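Local coordinates for cytoplasmic protein (Cryptococcus neoformans var. grubii serotype A, PDB 7LPO), which probably hydrolyses the beta-glucosidic bond of steryl glucosides, as a fungal sterylglucosidase of glycoside hydrolase family 5, at residues I524-D529 with G544-Q549; S548-M553 with V662-R667; N577-G582 with L592-D597; G587-L592 with G658-A663. One frame throughout, in Å; residues are numbered along the deposited sequence.

Contact 1. Residues I524-D529 with G544-Q549; sequences IPYDMD and GDYSSQ
Gln549 and Tyr526 share the one direct hydrogen bond across this contact: Gln549 NE2 donates a hydrogen bond to Tyr526 O at 2.8 Å. The bond is nearly straight (166° at the hydrogen), and the acceptor lies in the plane of the Gln549 amide, although the donor is tilted 33° from the carbonyl plane. Tyr526 O also receives a weak bond from Met528 N. Water extends this polar side. Water 1 accepts from Gln549 NE2 (3.1 Å) and donates to Met528 O (2.7 Å), so NE2 has two partners. Water 2 donates to Asp529 OD2, with a weak, long link to Ser548 OG.

The apolar contacts run along the stem of Gln549. A bend at chi2 (87°) places Gln549 CG 3.8 Å from Tyr526 CD1 and equally far from Met528 SD. Ile524 CD1 sits 3.9 Å above the centre of the Tyr526 ring, and Tyr546 CD1 approaches that ring at its edge. The hydroxyl of Tyr546 bonds to Asp597. In topology this is the beta-alpha loop of a TIM barrel, leaving strand 518-522 and folding back on the first turn of helix 547-559.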
loop_
_atom_site.group_PDB
_atom_site.type_symbol
_atom_site.label_atom_id
_atom_site.label_comp_id
_atom_site.label_asym_id
_atom_site.label_seq_id
_atom_site.Cartn_x
_atom_site.Cartn_y
_atom_site.Cartn_z
ATOM N N ILE A 524 1.395 10.973 3.813
ATOM C CA ILE A 524 2.527 11.762 4.308
ATOM C C ILE A 524 2.759 11.446 5.776
ATOM O O ILE A 524 1.857 10.974 6.480
ATOM C CB ILE A 524 2.306 13.283 4.141
ATOM C CG1 ILE A 524 1.032 13.724 4.868
ATOM C CG2 ILE A 524 2.198 13.669 2.665
ATOM C CD1 ILE A 524 1.255 14.392 6.213
ATOM N N PRO A 525 3.971 11.714 6.272
ATOM C CA PRO A 525 4.266 11.485 7.698
ATOM C C PRO A 525 3.853 12.659 8.578
ATOM O O PRO A 525 4.139 13.820 8.276
ATOM C CB PRO A 525 5.785 11.296 7.719
ATOM C CG PRO A 525 6.264 12.180 6.562
ATOM C CD PRO A 525 5.179 12.066 5.496
ATOM N N TYR A 526 3.206 12.342 9.694
ATOM C CA TYR A 526 2.757 13.356 10.635
ATOM C C TYR A 526 3.774 13.642 11.731
ATOM O O TYR A 526 3.689 14.695 12.376
ATOM C CB TYR A 526 1.422 12.931 11.261
ATOM C CG TYR A 526 0.243 13.188 10.352
ATOM C CD1 TYR A 526 -0.380 14.420 10.329
ATOM C CD2 TYR A 526 -0.230 12.205 9.496
ATOM C CE1 TYR A 526 -1.452 14.669 9.486
ATOM C CE2 TYR A 526 -1.305 12.452 8.644
ATOM C CZ TYR A 526 -1.904 13.687 8.655
ATOM O OH TYR A 526 -2.975 13.937 7.853
ATOM N N ASP A 527 4.737 12.745 11.945
ATOM C CA ASP A 527 5.775 12.949 12.956
ATOM C C ASP A 527 6.926 13.803 12.440
ATOM O O ASP A 527 8.092 13.534 12.741
ATOM C CB ASP A 527 6.286 11.602 13.468
ATOM C CG ASP A 527 6.786 10.684 12.354
ATOM O OD1 ASP A 527 6.286 10.774 11.211
ATOM O OD2 ASP A 527 7.668 9.839 12.634
ATOM N N MET A 528 6.610 14.849 11.681
ATOM C CA MET A 528 7.630 15.725 11.125
ATOM C C MET A 528 8.305 16.553 12.204
ATOM O O MET A 528 7.724 16.830 13.254
ATOM C CB MET A 528 7.022 16.690 10.125
ATOM C CG MET A 528 6.345 16.056 8.972
ATOM S SD MET A 528 5.691 17.350 7.932
ATOM C CE MET A 528 5.314 16.393 6.458
ATOM N N ASP A 529 9.542 16.972 11.919
ATOM C CA ASP A 529 10.223 18.000 12.711
ATOM C C ASP A 529 10.431 17.546 14.153
ATOM O O ASP A 529 10.233 18.313 15.101
ATOM C CB ASP A 529 9.445 19.316 12.669
ATOM C CG ASP A 529 9.285 19.852 11.254
ATOM O OD1 ASP A 529 10.304 19.932 10.539
ATOM O OD2 ASP A 529 8.143 20.178 10.849
ATOM N N GLY A 544 0.117 21.189 18.271
ATOM C CA GLY A 544 -1.127 21.390 17.599
ATOM C C GLY A 544 -1.039 22.123 16.288
ATOM O O GLY A 544 -2.020 22.173 15.614
ATOM N N ASP A 545 0.126 22.636 15.909
ATOM C CA ASP A 545 0.270 23.362 14.698
ATOM C C ASP A 545 0.693 22.352 13.646
ATOM O O ASP A 545 1.837 21.992 13.585
ATOM C CB ASP A 545 1.338 24.442 14.836
ATOM C CG ASP A 545 1.552 25.199 13.562
ATOM O OD1 ASP A 545 0.790 24.978 12.657
ATOM O OD2 ASP A 545 2.453 26.002 13.456
ATOM N N TYR A 546 -0.220 21.979 12.756
ATOM C CA TYR A 546 0.075 21.037 11.711
ATOM C C TYR A 546 0.242 21.657 10.308
ATOM O O TYR A 546 0.024 20.999 9.334
ATOM C CB TYR A 546 -1.008 19.976 11.673
ATOM C CG TYR A 546 -0.952 18.997 12.782
ATOM C CD1 TYR A 546 -0.077 17.944 12.738
ATOM C CD2 TYR A 546 -1.752 19.127 13.886
ATOM C CE1 TYR A 546 -0.016 17.038 13.751
ATOM C CE2 TYR A 546 -1.699 18.224 14.910
ATOM C CZ TYR A 546 -0.826 17.174 14.835
ATOM O OH TYR A 546 -0.749 16.268 15.807
ATOM N N SER A 547 0.586 22.934 10.260
ATOM C CA SER A 547 0.824 23.688 9.033
ATOM C C SER A 547 1.660 22.912 8.023
ATOM O O SER A 547 1.340 22.880 6.829
ATOM C CB SER A 547 1.524 25.012 9.360
ATOM O OG SER A 547 0.789 25.791 10.278
ATOM N N SER A 548 2.791 22.355 8.466
ATOM C CA SER A 548 3.669 21.650 7.533
ATOM C C SER A 548 3.034 20.355 7.036
ATOM O O SER A 548 3.088 20.045 5.838
ATOM C CB SER A 548 5.013 21.364 8.193
ATOM O OG SER A 548 5.796 22.538 8.220
ATOM N N GLN A 549 2.440 19.576 7.937
ATOM C CA GLN A 549 1.761 18.361 7.504
ATOM C C GLN A 549 0.638 18.691 6.529
ATOM O O GLN A 549 0.403 17.957 5.553
ATOM C CB GLN A 549 1.227 17.616 8.723
ATOM C CG GLN A 549 2.321 17.022 9.617
ATOM C CD GLN A 549 2.838 17.990 10.674
ATOM O OE1 GLN A 549 2.724 19.209 10.537
ATOM N NE2 GLN A 549 3.428 17.442 11.737
HETATM O O HOH W 1 5.585 18.346 13.765
HETATM O O HOH W 2 8.445 20.300 7.970
#

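Contact 2. Residues S548-M553 with V662-R667; sequences SQQKAM and VAAFCR
Ala664 O, on the residue whose CB touches both Gln550 and Met553, accepts a hydrogen bond from Arg667 NH1 at 3.0 Å. Nearly linear at 165°, this bond lies in the carbonyl plane on a lone pair and close to the guanidinium plane. The same NH1 forms a salt bridge with Asp554, while NH2 pairs with Asp561; Arg667 therefore ties the end of the short helix 662-665 to residues that follow Met553.

Across the contact no hydrogen bond forms: alanine methyl groups meet the Met553 methylenes and the carbonyl and side-chain amide of Gln550. Ala664 CB points at the longer helix and comes within 3.4 Å of Gln550 O and 3.5 Å of Met553 CG. Residues 550 and 553 stand about one turn apart on helix 547-559, an outer helix of the TIM barrel, and the small alanine lets the backbones approach until the CA atoms of Gln550 and Ala664 are 5.5 Å apart. Beyond helix 662-665 the chain enters strand 669-673, so the contact joins barrel helix to the start of the beta-rich C-terminal part.

Gln550 is extended, CG trans to its N (chi1 -178°), which carries the amide alongside Ala663: NE2 lies 3.8 Å from Ala663 CB. Met553 CG meets Phe665 CB at 4.1 Å. The Phe665 ring turns back over its own helix, Val662 CA lying 3.5 Å above one face, and stacks edge-to-face with Trp94.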
loop_
_atom_site.group_PDB
_atom_site.type_symbol
_atom_site.label_atom_id
_atom_site.label_comp_id
_atom_site.label_asym_id
_atom_site.label_seq_id
_atom_site.Cartn_x
_atom_site.Cartn_y
_atom_site.Cartn_z
ATOM N N SER A 548 2.791 22.355 8.466
ATOM C CA SER A 548 3.669 21.650 7.533
ATOM C C SER A 548 3.034 20.355 7.036
ATOM O O SER A 548 3.088 20.045 5.838
ATOM C CB SER A 548 5.013 21.364 8.193
ATOM O OG SER A 548 5.796 22.538 8.220
ATOM N N GLN A 549 2.440 19.576 7.937
ATOM C CA GLN A 549 1.761 18.361 7.504
ATOM C C GLN A 549 0.638 18.691 6.529
ATOM O O GLN A 549 0.403 17.957 5.553
ATOM C CB GLN A 549 1.227 17.616 8.723
ATOM C CG GLN A 549 2.321 17.022 9.617
ATOM C CD GLN A 549 2.838 17.990 10.674
ATOM O OE1 GLN A 549 2.724 19.209 10.537
ATOM N NE2 GLN A 549 3.428 17.442 11.737
ATOM N N GLN A 550 -0.041 19.821 6.760
ATOM C CA GLN A 550 -1.163 20.219 5.923
ATOM C C GLN A 550 -0.710 20.530 4.498
ATOM O O GLN A 550 -1.318 20.063 3.532
ATOM C CB GLN A 550 -1.852 21.426 6.542
ATOM C CG GLN A 550 -3.068 21.903 5.790
ATOM C CD GLN A 550 -3.926 22.836 6.619
ATOM O OE1 GLN A 550 -4.272 23.921 6.169
ATOM N NE2 GLN A 550 -4.266 22.425 7.829
ATOM N N LYS A 551 0.354 21.322 4.351
ATOM C CA LYS A 551 0.865 21.610 3.013
ATOM C C LYS A 551 1.293 20.331 2.301
ATOM O O LYS A 551 0.959 20.115 1.129
ATOM C CB LYS A 551 2.038 22.590 3.096
ATOM C CG LYS A 551 1.677 23.988 3.575
ATOM C CD LYS A 551 2.869 24.924 3.424
ATOM C CE LYS A 551 2.945 25.948 4.539
ATOM N NZ LYS A 551 1.677 26.722 4.677
ATOM N N ALA A 552 2.060 19.479 2.984
ATOM C CA ALA A 552 2.500 18.229 2.369
ATOM C C ALA A 552 1.308 17.389 1.936
ATOM O O ALA A 552 1.243 16.920 0.793
ATOM C CB ALA A 552 3.382 17.448 3.346
ATOM N N MET A 553 0.357 17.179 2.846
ATOM C CA MET A 553 -0.860 16.435 2.541
ATOM C C MET A 553 -1.600 17.049 1.351
ATOM O O MET A 553 -2.018 16.338 0.437
ATOM C CB MET A 553 -1.772 16.422 3.769
ATOM C CG MET A 553 -2.985 15.526 3.676
ATOM S SD MET A 553 -2.591 13.774 3.962
ATOM C CE MET A 553 -2.952 13.114 2.425
ATOM N N VAL A 662 -6.820 17.874 8.892
ATOM C CA VAL A 662 -8.085 17.518 8.260
ATOM C C VAL A 662 -8.388 18.427 7.074
ATOM O O VAL A 662 -8.990 17.992 6.088
ATOM C CB VAL A 662 -9.212 17.554 9.320
ATOM C CG1 VAL A 662 -9.539 18.994 9.717
ATOM C CG2 VAL A 662 -10.435 16.831 8.825
ATOM N N ALA A 663 -7.976 19.694 7.134
ATOM C CA ALA A 663 -8.276 20.599 6.030
ATOM C C ALA A 663 -7.696 20.096 4.712
ATOM O O ALA A 663 -8.231 20.403 3.641
ATOM C CB ALA A 663 -7.748 21.996 6.336
ATOM N N ALA A 664 -6.617 19.317 4.760
ATOM C CA ALA A 664 -5.973 18.875 3.530
ATOM C C ALA A 664 -6.523 17.557 3.006
ATOM O O ALA A 664 -6.605 17.379 1.785
ATOM C CB ALA A 664 -4.460 18.750 3.740
ATOM N N PHE A 665 -6.913 16.623 3.879
ATOM C CA PHE A 665 -7.379 15.334 3.379
ATOM C C PHE A 665 -8.893 15.237 3.242
ATOM O O PHE A 665 -9.367 14.341 2.540
ATOM C CB PHE A 665 -6.845 14.169 4.237
ATOM C CG PHE A 665 -7.340 14.116 5.663
ATOM C CD1 PHE A 665 -8.638 13.743 5.963
ATOM C CD2 PHE A 665 -6.462 14.349 6.710
ATOM C CE1 PHE A 665 -9.065 13.648 7.281
ATOM C CE2 PHE A 665 -6.876 14.244 8.030
ATOM C CZ PHE A 665 -8.179 13.893 8.318
ATOM N N CYS A 666 -9.656 16.139 3.850
ATOM C CA CYS A 666 -11.108 16.179 3.691
ATOM C C CYS A 666 -11.432 17.290 2.699
ATOM O O CYS A 666 -11.281 18.475 3.020
ATOM C CB CYS A 666 -11.801 16.416 5.031
ATOM S SG CYS A 666 -13.603 16.391 4.919
ATOM N N ARG A 667 -11.871 16.908 1.500
ATOM C CA ARG A 667 -11.900 17.810 0.356
ATOM C C ARG A 667 -13.158 17.602 -0.472
ATOM O O ARG A 667 -13.703 16.494 -0.510
ATOM C CB ARG A 667 -10.693 17.596 -0.572
ATOM C CG ARG A 667 -9.359 17.352 0.126
ATOM C CD ARG A 667 -8.393 16.598 -0.793
ATOM N NE ARG A 667 -8.026 17.368 -1.977
ATOM C CZ ARG A 667 -7.156 18.381 -1.982
ATOM N NH1 ARG A 667 -6.547 18.762 -0.861
ATOM N NH2 ARG A 667 -6.890 19.017 -3.116
#

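Contact 3. Residues N577-G582 with L592-D597; sequences NVHEWG and LWSVDD
His579 and the acidic pair Asp596 and Asp597 form the first shell, with a His-carboxylate hydrogen bond at its centre and an ST turn beside it, all within the long loop after strand 567-570, the last strand of the TIM barrel. His579 NE2 donates to Asp597 OD2 at 2.9 Å and 171°. The acceptor lies in the plane of the imidazole, yet the nitrogen arrives from above the carboxylate plane, 57° out of it. Asp596 serves the same histidine twice. Its OD2 accepts from His579 N at 2.8 Å through the anti lone pair, and its CB sits over the centre of the ring, 3.4 Å from the centroid, a CH-pi contact. Backbone and ring of His579 are thus both fixed from the 592-597 side. Ser594 makes the other direct crossing. Its OG stands trans to its own N (chi1 174°), which points it at Asn577; it donates to Asn577 O at 3.1 Å from well above the carbonyl plane, and accepts from Asp596 N, closing the ST turn.

The second shell holds these groups in place. Asp597 OD2 also takes a salt bridge from Arg660 and Asp597 OD1 a hydrogen bond from Tyr546, so the carboxylate is anchored at both oxygens. Tyr534 stacks on the imidazole, and Asn577 ND2 bonds to Asp583 and Asp589. Water 4 accepts from Glu580 N and donates to Asp596 OD2, giving that oxygen a second donor. Beside Asn577, water 3 accepts from Val595 N at 2.9 Å.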
loop_
_atom_site.group_PDB
_atom_site.type_symbol
_atom_site.label_atom_id
_atom_site.label_comp_id
_atom_site.label_asym_id
_atom_site.label_seq_id
_atom_site.Cartn_x
_atom_site.Cartn_y
_atom_site.Cartn_z
ATOM N N ASN A 577 -3.148 4.679 16.845
ATOM C CA ASN A 577 -1.972 5.528 16.690
ATOM C C ASN A 577 -1.755 6.380 17.939
ATOM O O ASN A 577 -2.703 6.881 18.546
ATOM C CB ASN A 577 -2.139 6.412 15.453
ATOM C CG ASN A 577 -1.097 7.534 15.368
ATOM O OD1 ASN A 577 -1.156 8.511 16.111
ATOM N ND2 ASN A 577 -0.144 7.385 14.463
ATOM N N VAL A 578 -0.494 6.528 18.337
ATOM C CA VAL A 578 -0.120 7.387 19.455
ATOM C C VAL A 578 1.098 8.205 19.052
ATOM O O VAL A 578 1.865 7.827 18.164
ATOM C CB VAL A 578 0.191 6.593 20.744
ATOM C CG1 VAL A 578 -1.097 6.122 21.411
ATOM C CG2 VAL A 578 1.090 5.421 20.426
ATOM N N HIS A 579 1.285 9.337 19.734
ATOM C CA HIS A 579 2.416 10.208 19.412
ATOM C C HIS A 579 3.752 9.521 19.675
ATOM O O HIS A 579 4.714 9.703 18.924
ATOM C CB HIS A 579 2.348 11.501 20.223
ATOM C CG HIS A 579 1.238 12.409 19.817
ATOM N ND1 HIS A 579 0.918 13.550 20.518
ATOM C CD2 HIS A 579 0.369 12.340 18.783
ATOM C CE1 HIS A 579 -0.114 14.137 19.941
ATOM N NE2 HIS A 579 -0.459 13.430 18.879
ATOM N N GLU A 580 3.845 8.758 20.760
ATOM C CA GLU A 580 5.130 8.183 21.144
ATOM C C GLU A 580 5.610 7.158 20.120
ATOM O O GLU A 580 6.779 7.168 19.723
ATOM C CB GLU A 580 5.013 7.544 22.526
ATOM C CG GLU A 580 6.321 6.980 23.043
ATOM C CD GLU A 580 6.195 6.405 24.437
ATOM O OE1 GLU A 580 5.069 6.375 24.981
ATOM O OE2 GLU A 580 7.231 5.981 24.983
ATOM N N TRP A 581 4.729 6.258 19.685
ATOM C CA TRP A 581 5.125 5.178 18.786
ATOM C C TRP A 581 4.484 5.269 17.407
ATOM O O TRP A 581 4.654 4.353 16.592
ATOM C CB TRP A 581 4.800 3.825 19.423
ATOM C CG TRP A 581 5.515 3.615 20.695
ATOM C CD1 TRP A 581 4.988 3.678 21.948
ATOM C CD2 TRP A 581 6.904 3.320 20.858
ATOM N NE1 TRP A 581 5.957 3.433 22.877
ATOM C CE2 TRP A 581 7.144 3.206 22.236
ATOM C CE3 TRP A 581 7.967 3.134 19.970
ATOM C CZ2 TRP A 581 8.401 2.916 22.752
ATOM C CZ3 TRP A 581 9.205 2.849 20.476
ATOM C CH2 TRP A 581 9.419 2.753 21.859
ATOM N N GLY A 582 3.761 6.345 17.122
ATOM C CA GLY A 582 3.168 6.494 15.805
ATOM C C GLY A 582 2.135 5.416 15.543
ATOM O O GLY A 582 1.324 5.068 16.414
ATOM N N LEU A 592 -4.277 9.503 9.771
ATOM C CA LEU A 592 -5.016 10.757 9.734
ATOM C C LEU A 592 -5.532 11.178 11.104
ATOM O O LEU A 592 -5.885 12.349 11.285
ATOM C CB LEU A 592 -6.208 10.629 8.787
ATOM C CG LEU A 592 -5.924 10.190 7.358
ATOM C CD1 LEU A 592 -7.215 10.171 6.570
ATOM C CD2 LEU A 592 -4.908 11.114 6.723
ATOM N N TRP A 593 -5.599 10.251 12.058
ATOM C CA TRP A 593 -6.347 10.427 13.293
ATOM C C TRP A 593 -5.576 9.762 14.426
ATOM O O TRP A 593 -4.907 8.746 14.226
ATOM C CB TRP A 593 -7.770 9.839 13.127
ATOM C CG TRP A 593 -8.702 10.142 14.246
ATOM C CD1 TRP A 593 -9.558 11.196 14.335
ATOM C CD2 TRP A 593 -8.879 9.376 15.445
ATOM N NE1 TRP A 593 -10.245 11.150 15.529
ATOM C CE2 TRP A 593 -9.850 10.037 16.224
ATOM C CE3 TRP A 593 -8.309 8.199 15.937
ATOM C CZ2 TRP A 593 -10.257 9.564 17.471
ATOM C CZ3 TRP A 593 -8.713 7.735 17.175
ATOM C CH2 TRP A 593 -9.673 8.419 17.930
ATOM N N SER A 594 -5.658 10.358 15.611
ATOM C CA SER A 594 -4.974 9.832 16.783
ATOM C C SER A 594 -5.703 10.294 18.032
ATOM O O SER A 594 -6.074 11.467 18.137
ATOM C CB SER A 594 -3.516 10.298 16.847
ATOM O OG SER A 594 -2.911 9.888 18.067
ATOM N N VAL A 595 -5.895 9.370 18.982
ATOM C CA VAL A 595 -6.494 9.746 20.259
ATOM C C VAL A 595 -5.652 10.805 20.956
ATOM O O VAL A 595 -6.183 11.640 21.693
ATOM C CB VAL A 595 -6.676 8.516 21.170
ATOM C CG1 VAL A 595 -7.643 7.529 20.552
ATOM C CG2 VAL A 595 -5.327 7.868 21.448
ATOM N N ASP A 596 -4.329 10.782 20.764
ATOM C CA ASP A 596 -3.472 11.785 21.391
ATOM C C ASP A 596 -3.732 13.195 20.865
ATOM O O ASP A 596 -3.226 14.164 21.442
ATOM C CB ASP A 596 -1.998 11.425 21.185
ATOM C CG ASP A 596 -1.524 10.317 22.116
ATOM O OD1 ASP A 596 -2.215 10.034 23.116
ATOM O OD2 ASP A 596 -0.455 9.729 21.852
ATOM N N ASP A 597 -4.507 13.339 19.798
ATOM C CA ASP A 597 -4.858 14.650 19.275
ATOM C C ASP A 597 -6.264 15.078 19.680
ATOM O O ASP A 597 -6.748 16.114 19.211
ATOM C CB ASP A 597 -4.704 14.664 17.757
ATOM C CG ASP A 597 -3.259 14.803 17.331
ATOM O OD1 ASP A 597 -2.728 15.924 17.420
ATOM O OD2 ASP A 597 -2.630 13.789 16.956
HETATM O O HOH W 3 -5.230 6.613 18.338
HETATM O O HOH W 4 2.103 9.000 23.080
#

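Contact 4. Residues G587-L592 with G658-A663; sequences GEDLSL and GSRAVA
The guanidinium of Arg660 is met at its edge by Ser591 O and Asp589 OD1, while the Tyr526 ring makes a cation-pi contact with it. Ser591 O is gripped side-on by two nitrogens of Arg660, NH2 at 3.0 Å and NE at 3.1 Å. It lies in the guanidinium plane, and both donors reach it from one face of its carbonyl. The carboxylate of Asp589 is turned 24° from the guanidinium; OD1 is 2.9 Å from Arg660 NH2 in a salt bridge whose hydrogen bond is weak, bent to 126°. Water 5 donates to Asp589 OD2 and accepts from Arg660 NH1. A kinked side chain, bent at chi2 (93°) and again at chi3, brings the group round to these acceptors.

Arg660 NH1 has its charged partner in Asp597, and Tyr534 and Asn577 bind the carboxylate of Asp589. With NE, NH1 and NH2 all engaged, the rotation of the guanidinium is fixed.

The backbones join where Arg660 N donates to Leu592 O at 3.0 Å; Ser659 CA adds a CH...O contact to the same oxygen. Segment 587-592 belongs to the loop that follows barrel strand 567-570, and segment 658-663 leads from helix 652-656 into helix 662-665, where Ala661 lies against Gln550 of helix 547-559.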
loop_
_atom_site.group_PDB
_atom_site.type_symbol
_atom_site.label_atom_id
_atom_site.label_comp_id
_atom_site.label_asym_id
_atom_site.label_seq_id
_atom_site.Cartn_x
_atom_site.Cartn_y
_atom_site.Cartn_z
ATOM N N GLY A 587 8.371 2.969 13.302
ATOM C CA GLY A 587 8.565 4.396 13.386
ATOM C C GLY A 587 7.708 5.202 12.444
ATOM O O GLY A 587 7.834 6.429 12.426
ATOM N N GLU A 588 6.843 4.564 11.665
ATOM C CA GLU A 588 5.955 5.289 10.769
ATOM C C GLU A 588 4.786 5.893 11.534
ATOM O O GLU A 588 4.297 5.334 12.521
ATOM C CB GLU A 588 5.426 4.368 9.675
ATOM C CG GLU A 588 6.489 3.962 8.684
ATOM C CD GLU A 588 5.914 3.438 7.389
ATOM O OE1 GLU A 588 4.681 3.258 7.303
ATOM O OE2 GLU A 588 6.708 3.185 6.463
ATOM N N ASP A 589 4.324 7.048 11.054
ATOM C CA ASP A 589 3.211 7.742 11.701
ATOM C C ASP A 589 2.444 8.465 10.591
ATOM O O ASP A 589 2.608 9.664 10.355
ATOM C CB ASP A 589 3.694 8.707 12.784
ATOM C CG ASP A 589 2.551 9.342 13.562
ATOM O OD1 ASP A 589 1.389 9.257 13.115
ATOM O OD2 ASP A 589 2.824 9.933 14.626
ATOM N N LEU A 590 1.586 7.715 9.904
ATOM C CA LEU A 590 0.864 8.236 8.754
ATOM C C LEU A 590 -0.638 8.250 8.973
ATOM O O LEU A 590 -1.381 8.514 8.026
ATOM C CB LEU A 590 1.196 7.419 7.501
ATOM C CG LEU A 590 2.517 7.775 6.814
ATOM C CD1 LEU A 590 3.654 6.955 7.386
ATOM C CD2 LEU A 590 2.428 7.558 5.295
ATOM N N SER A 591 -1.101 7.979 10.192
ATOM C CA SER A 591 -2.530 7.982 10.465
ATOM C C SER A 591 -3.106 9.392 10.402
ATOM O O SER A 591 -2.525 10.350 10.923
ATOM C CB SER A 591 -2.818 7.380 11.838
ATOM O OG SER A 591 -4.216 7.347 12.082
ATOM N N LEU A 592 -4.277 9.503 9.771
ATOM C CA LEU A 592 -5.016 10.757 9.734
ATOM C C LEU A 592 -5.532 11.178 11.104
ATOM O O LEU A 592 -5.885 12.349 11.285
ATOM C CB LEU A 592 -6.208 10.629 8.787
ATOM C CG LEU A 592 -5.924 10.190 7.358
ATOM C CD1 LEU A 592 -7.215 10.171 6.570
ATOM C CD2 LEU A 592 -4.908 11.114 6.723
ATOM N N GLY A 658 -9.309 14.788 17.238
ATOM C CA GLY A 658 -8.402 13.704 16.946
ATOM C C GLY A 658 -7.786 13.740 15.561
ATOM O O GLY A 658 -6.805 13.023 15.327
ATOM N N SER A 659 -8.327 14.544 14.643
ATOM C CA SER A 659 -7.806 14.632 13.287
ATOM C C SER A 659 -6.556 15.506 13.232
ATOM O O SER A 659 -6.376 16.418 14.040
ATOM C CB SER A 659 -8.876 15.195 12.347
ATOM O OG SER A 659 -8.987 16.603 12.507
ATOM N N ARG A 660 -5.682 15.215 12.270
ATOM C CA ARG A 660 -4.490 16.016 12.018
ATOM C C ARG A 660 -4.488 16.459 10.559
ATOM O O ARG A 660 -4.511 15.620 9.654
ATOM C CB ARG A 660 -3.217 15.231 12.344
ATOM C CG ARG A 660 -3.148 14.719 13.772
ATOM C CD ARG A 660 -3.687 13.301 13.871
ATOM N NE ARG A 660 -2.762 12.300 13.342
ATOM C CZ ARG A 660 -1.656 11.899 13.963
ATOM N NH1 ARG A 660 -1.318 12.436 15.134
ATOM N NH2 ARG A 660 -0.883 10.964 13.412
ATOM N N ALA A 661 -4.448 17.774 10.338
ATOM C CA ALA A 661 -4.442 18.353 8.994
ATOM C C ALA A 661 -5.679 17.939 8.203
ATOM O O ALA A 661 -5.608 17.682 7.002
ATOM C CB ALA A 661 -3.169 17.977 8.236
ATOM N N VAL A 662 -6.820 17.874 8.892
ATOM C CA VAL A 662 -8.085 17.518 8.260
ATOM C C VAL A 662 -8.388 18.427 7.074
ATOM O O VAL A 662 -8.990 17.992 6.088
ATOM C CB VAL A 662 -9.212 17.554 9.320
ATOM C CG1 VAL A 662 -9.539 18.994 9.717
ATOM C CG2 VAL A 662 -10.435 16.831 8.825
ATOM N N ALA A 663 -7.976 19.694 7.134
ATOM C CA ALA A 663 -8.276 20.599 6.030
ATOM C C ALA A 663 -7.696 20.096 4.712
ATOM O O ALA A 663 -8.231 20.403 3.641
ATOM C CB ALA A 663 -7.748 21.996 6.336
HETATM O O HOH W 5 0.683 10.300 16.146
#

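Overall arrangement
Contacts 1, 2 and 4 are buried, whereas contact 3 is only partly so. Contacts 1 and 2 use helix 547-559 in turn, its first turn facing the 524-529 loop and the following turns facing helix 662-665; contacts 2 and 4 share the start of that second helix. Chemistry follows place: contact 2, helix against helix, is mainly van der Waals packing with no hydrogen bond across it; contact 1 mixes one amide bond with carbon packing; contacts 3 and 4, between irregular loops, rely on charges and waters. They are also coupled. Tyr526 OH lies 2.9 Å from Arg660 O, joining contact 1 to contact 4, and contacts 3 and 4 share Leu592.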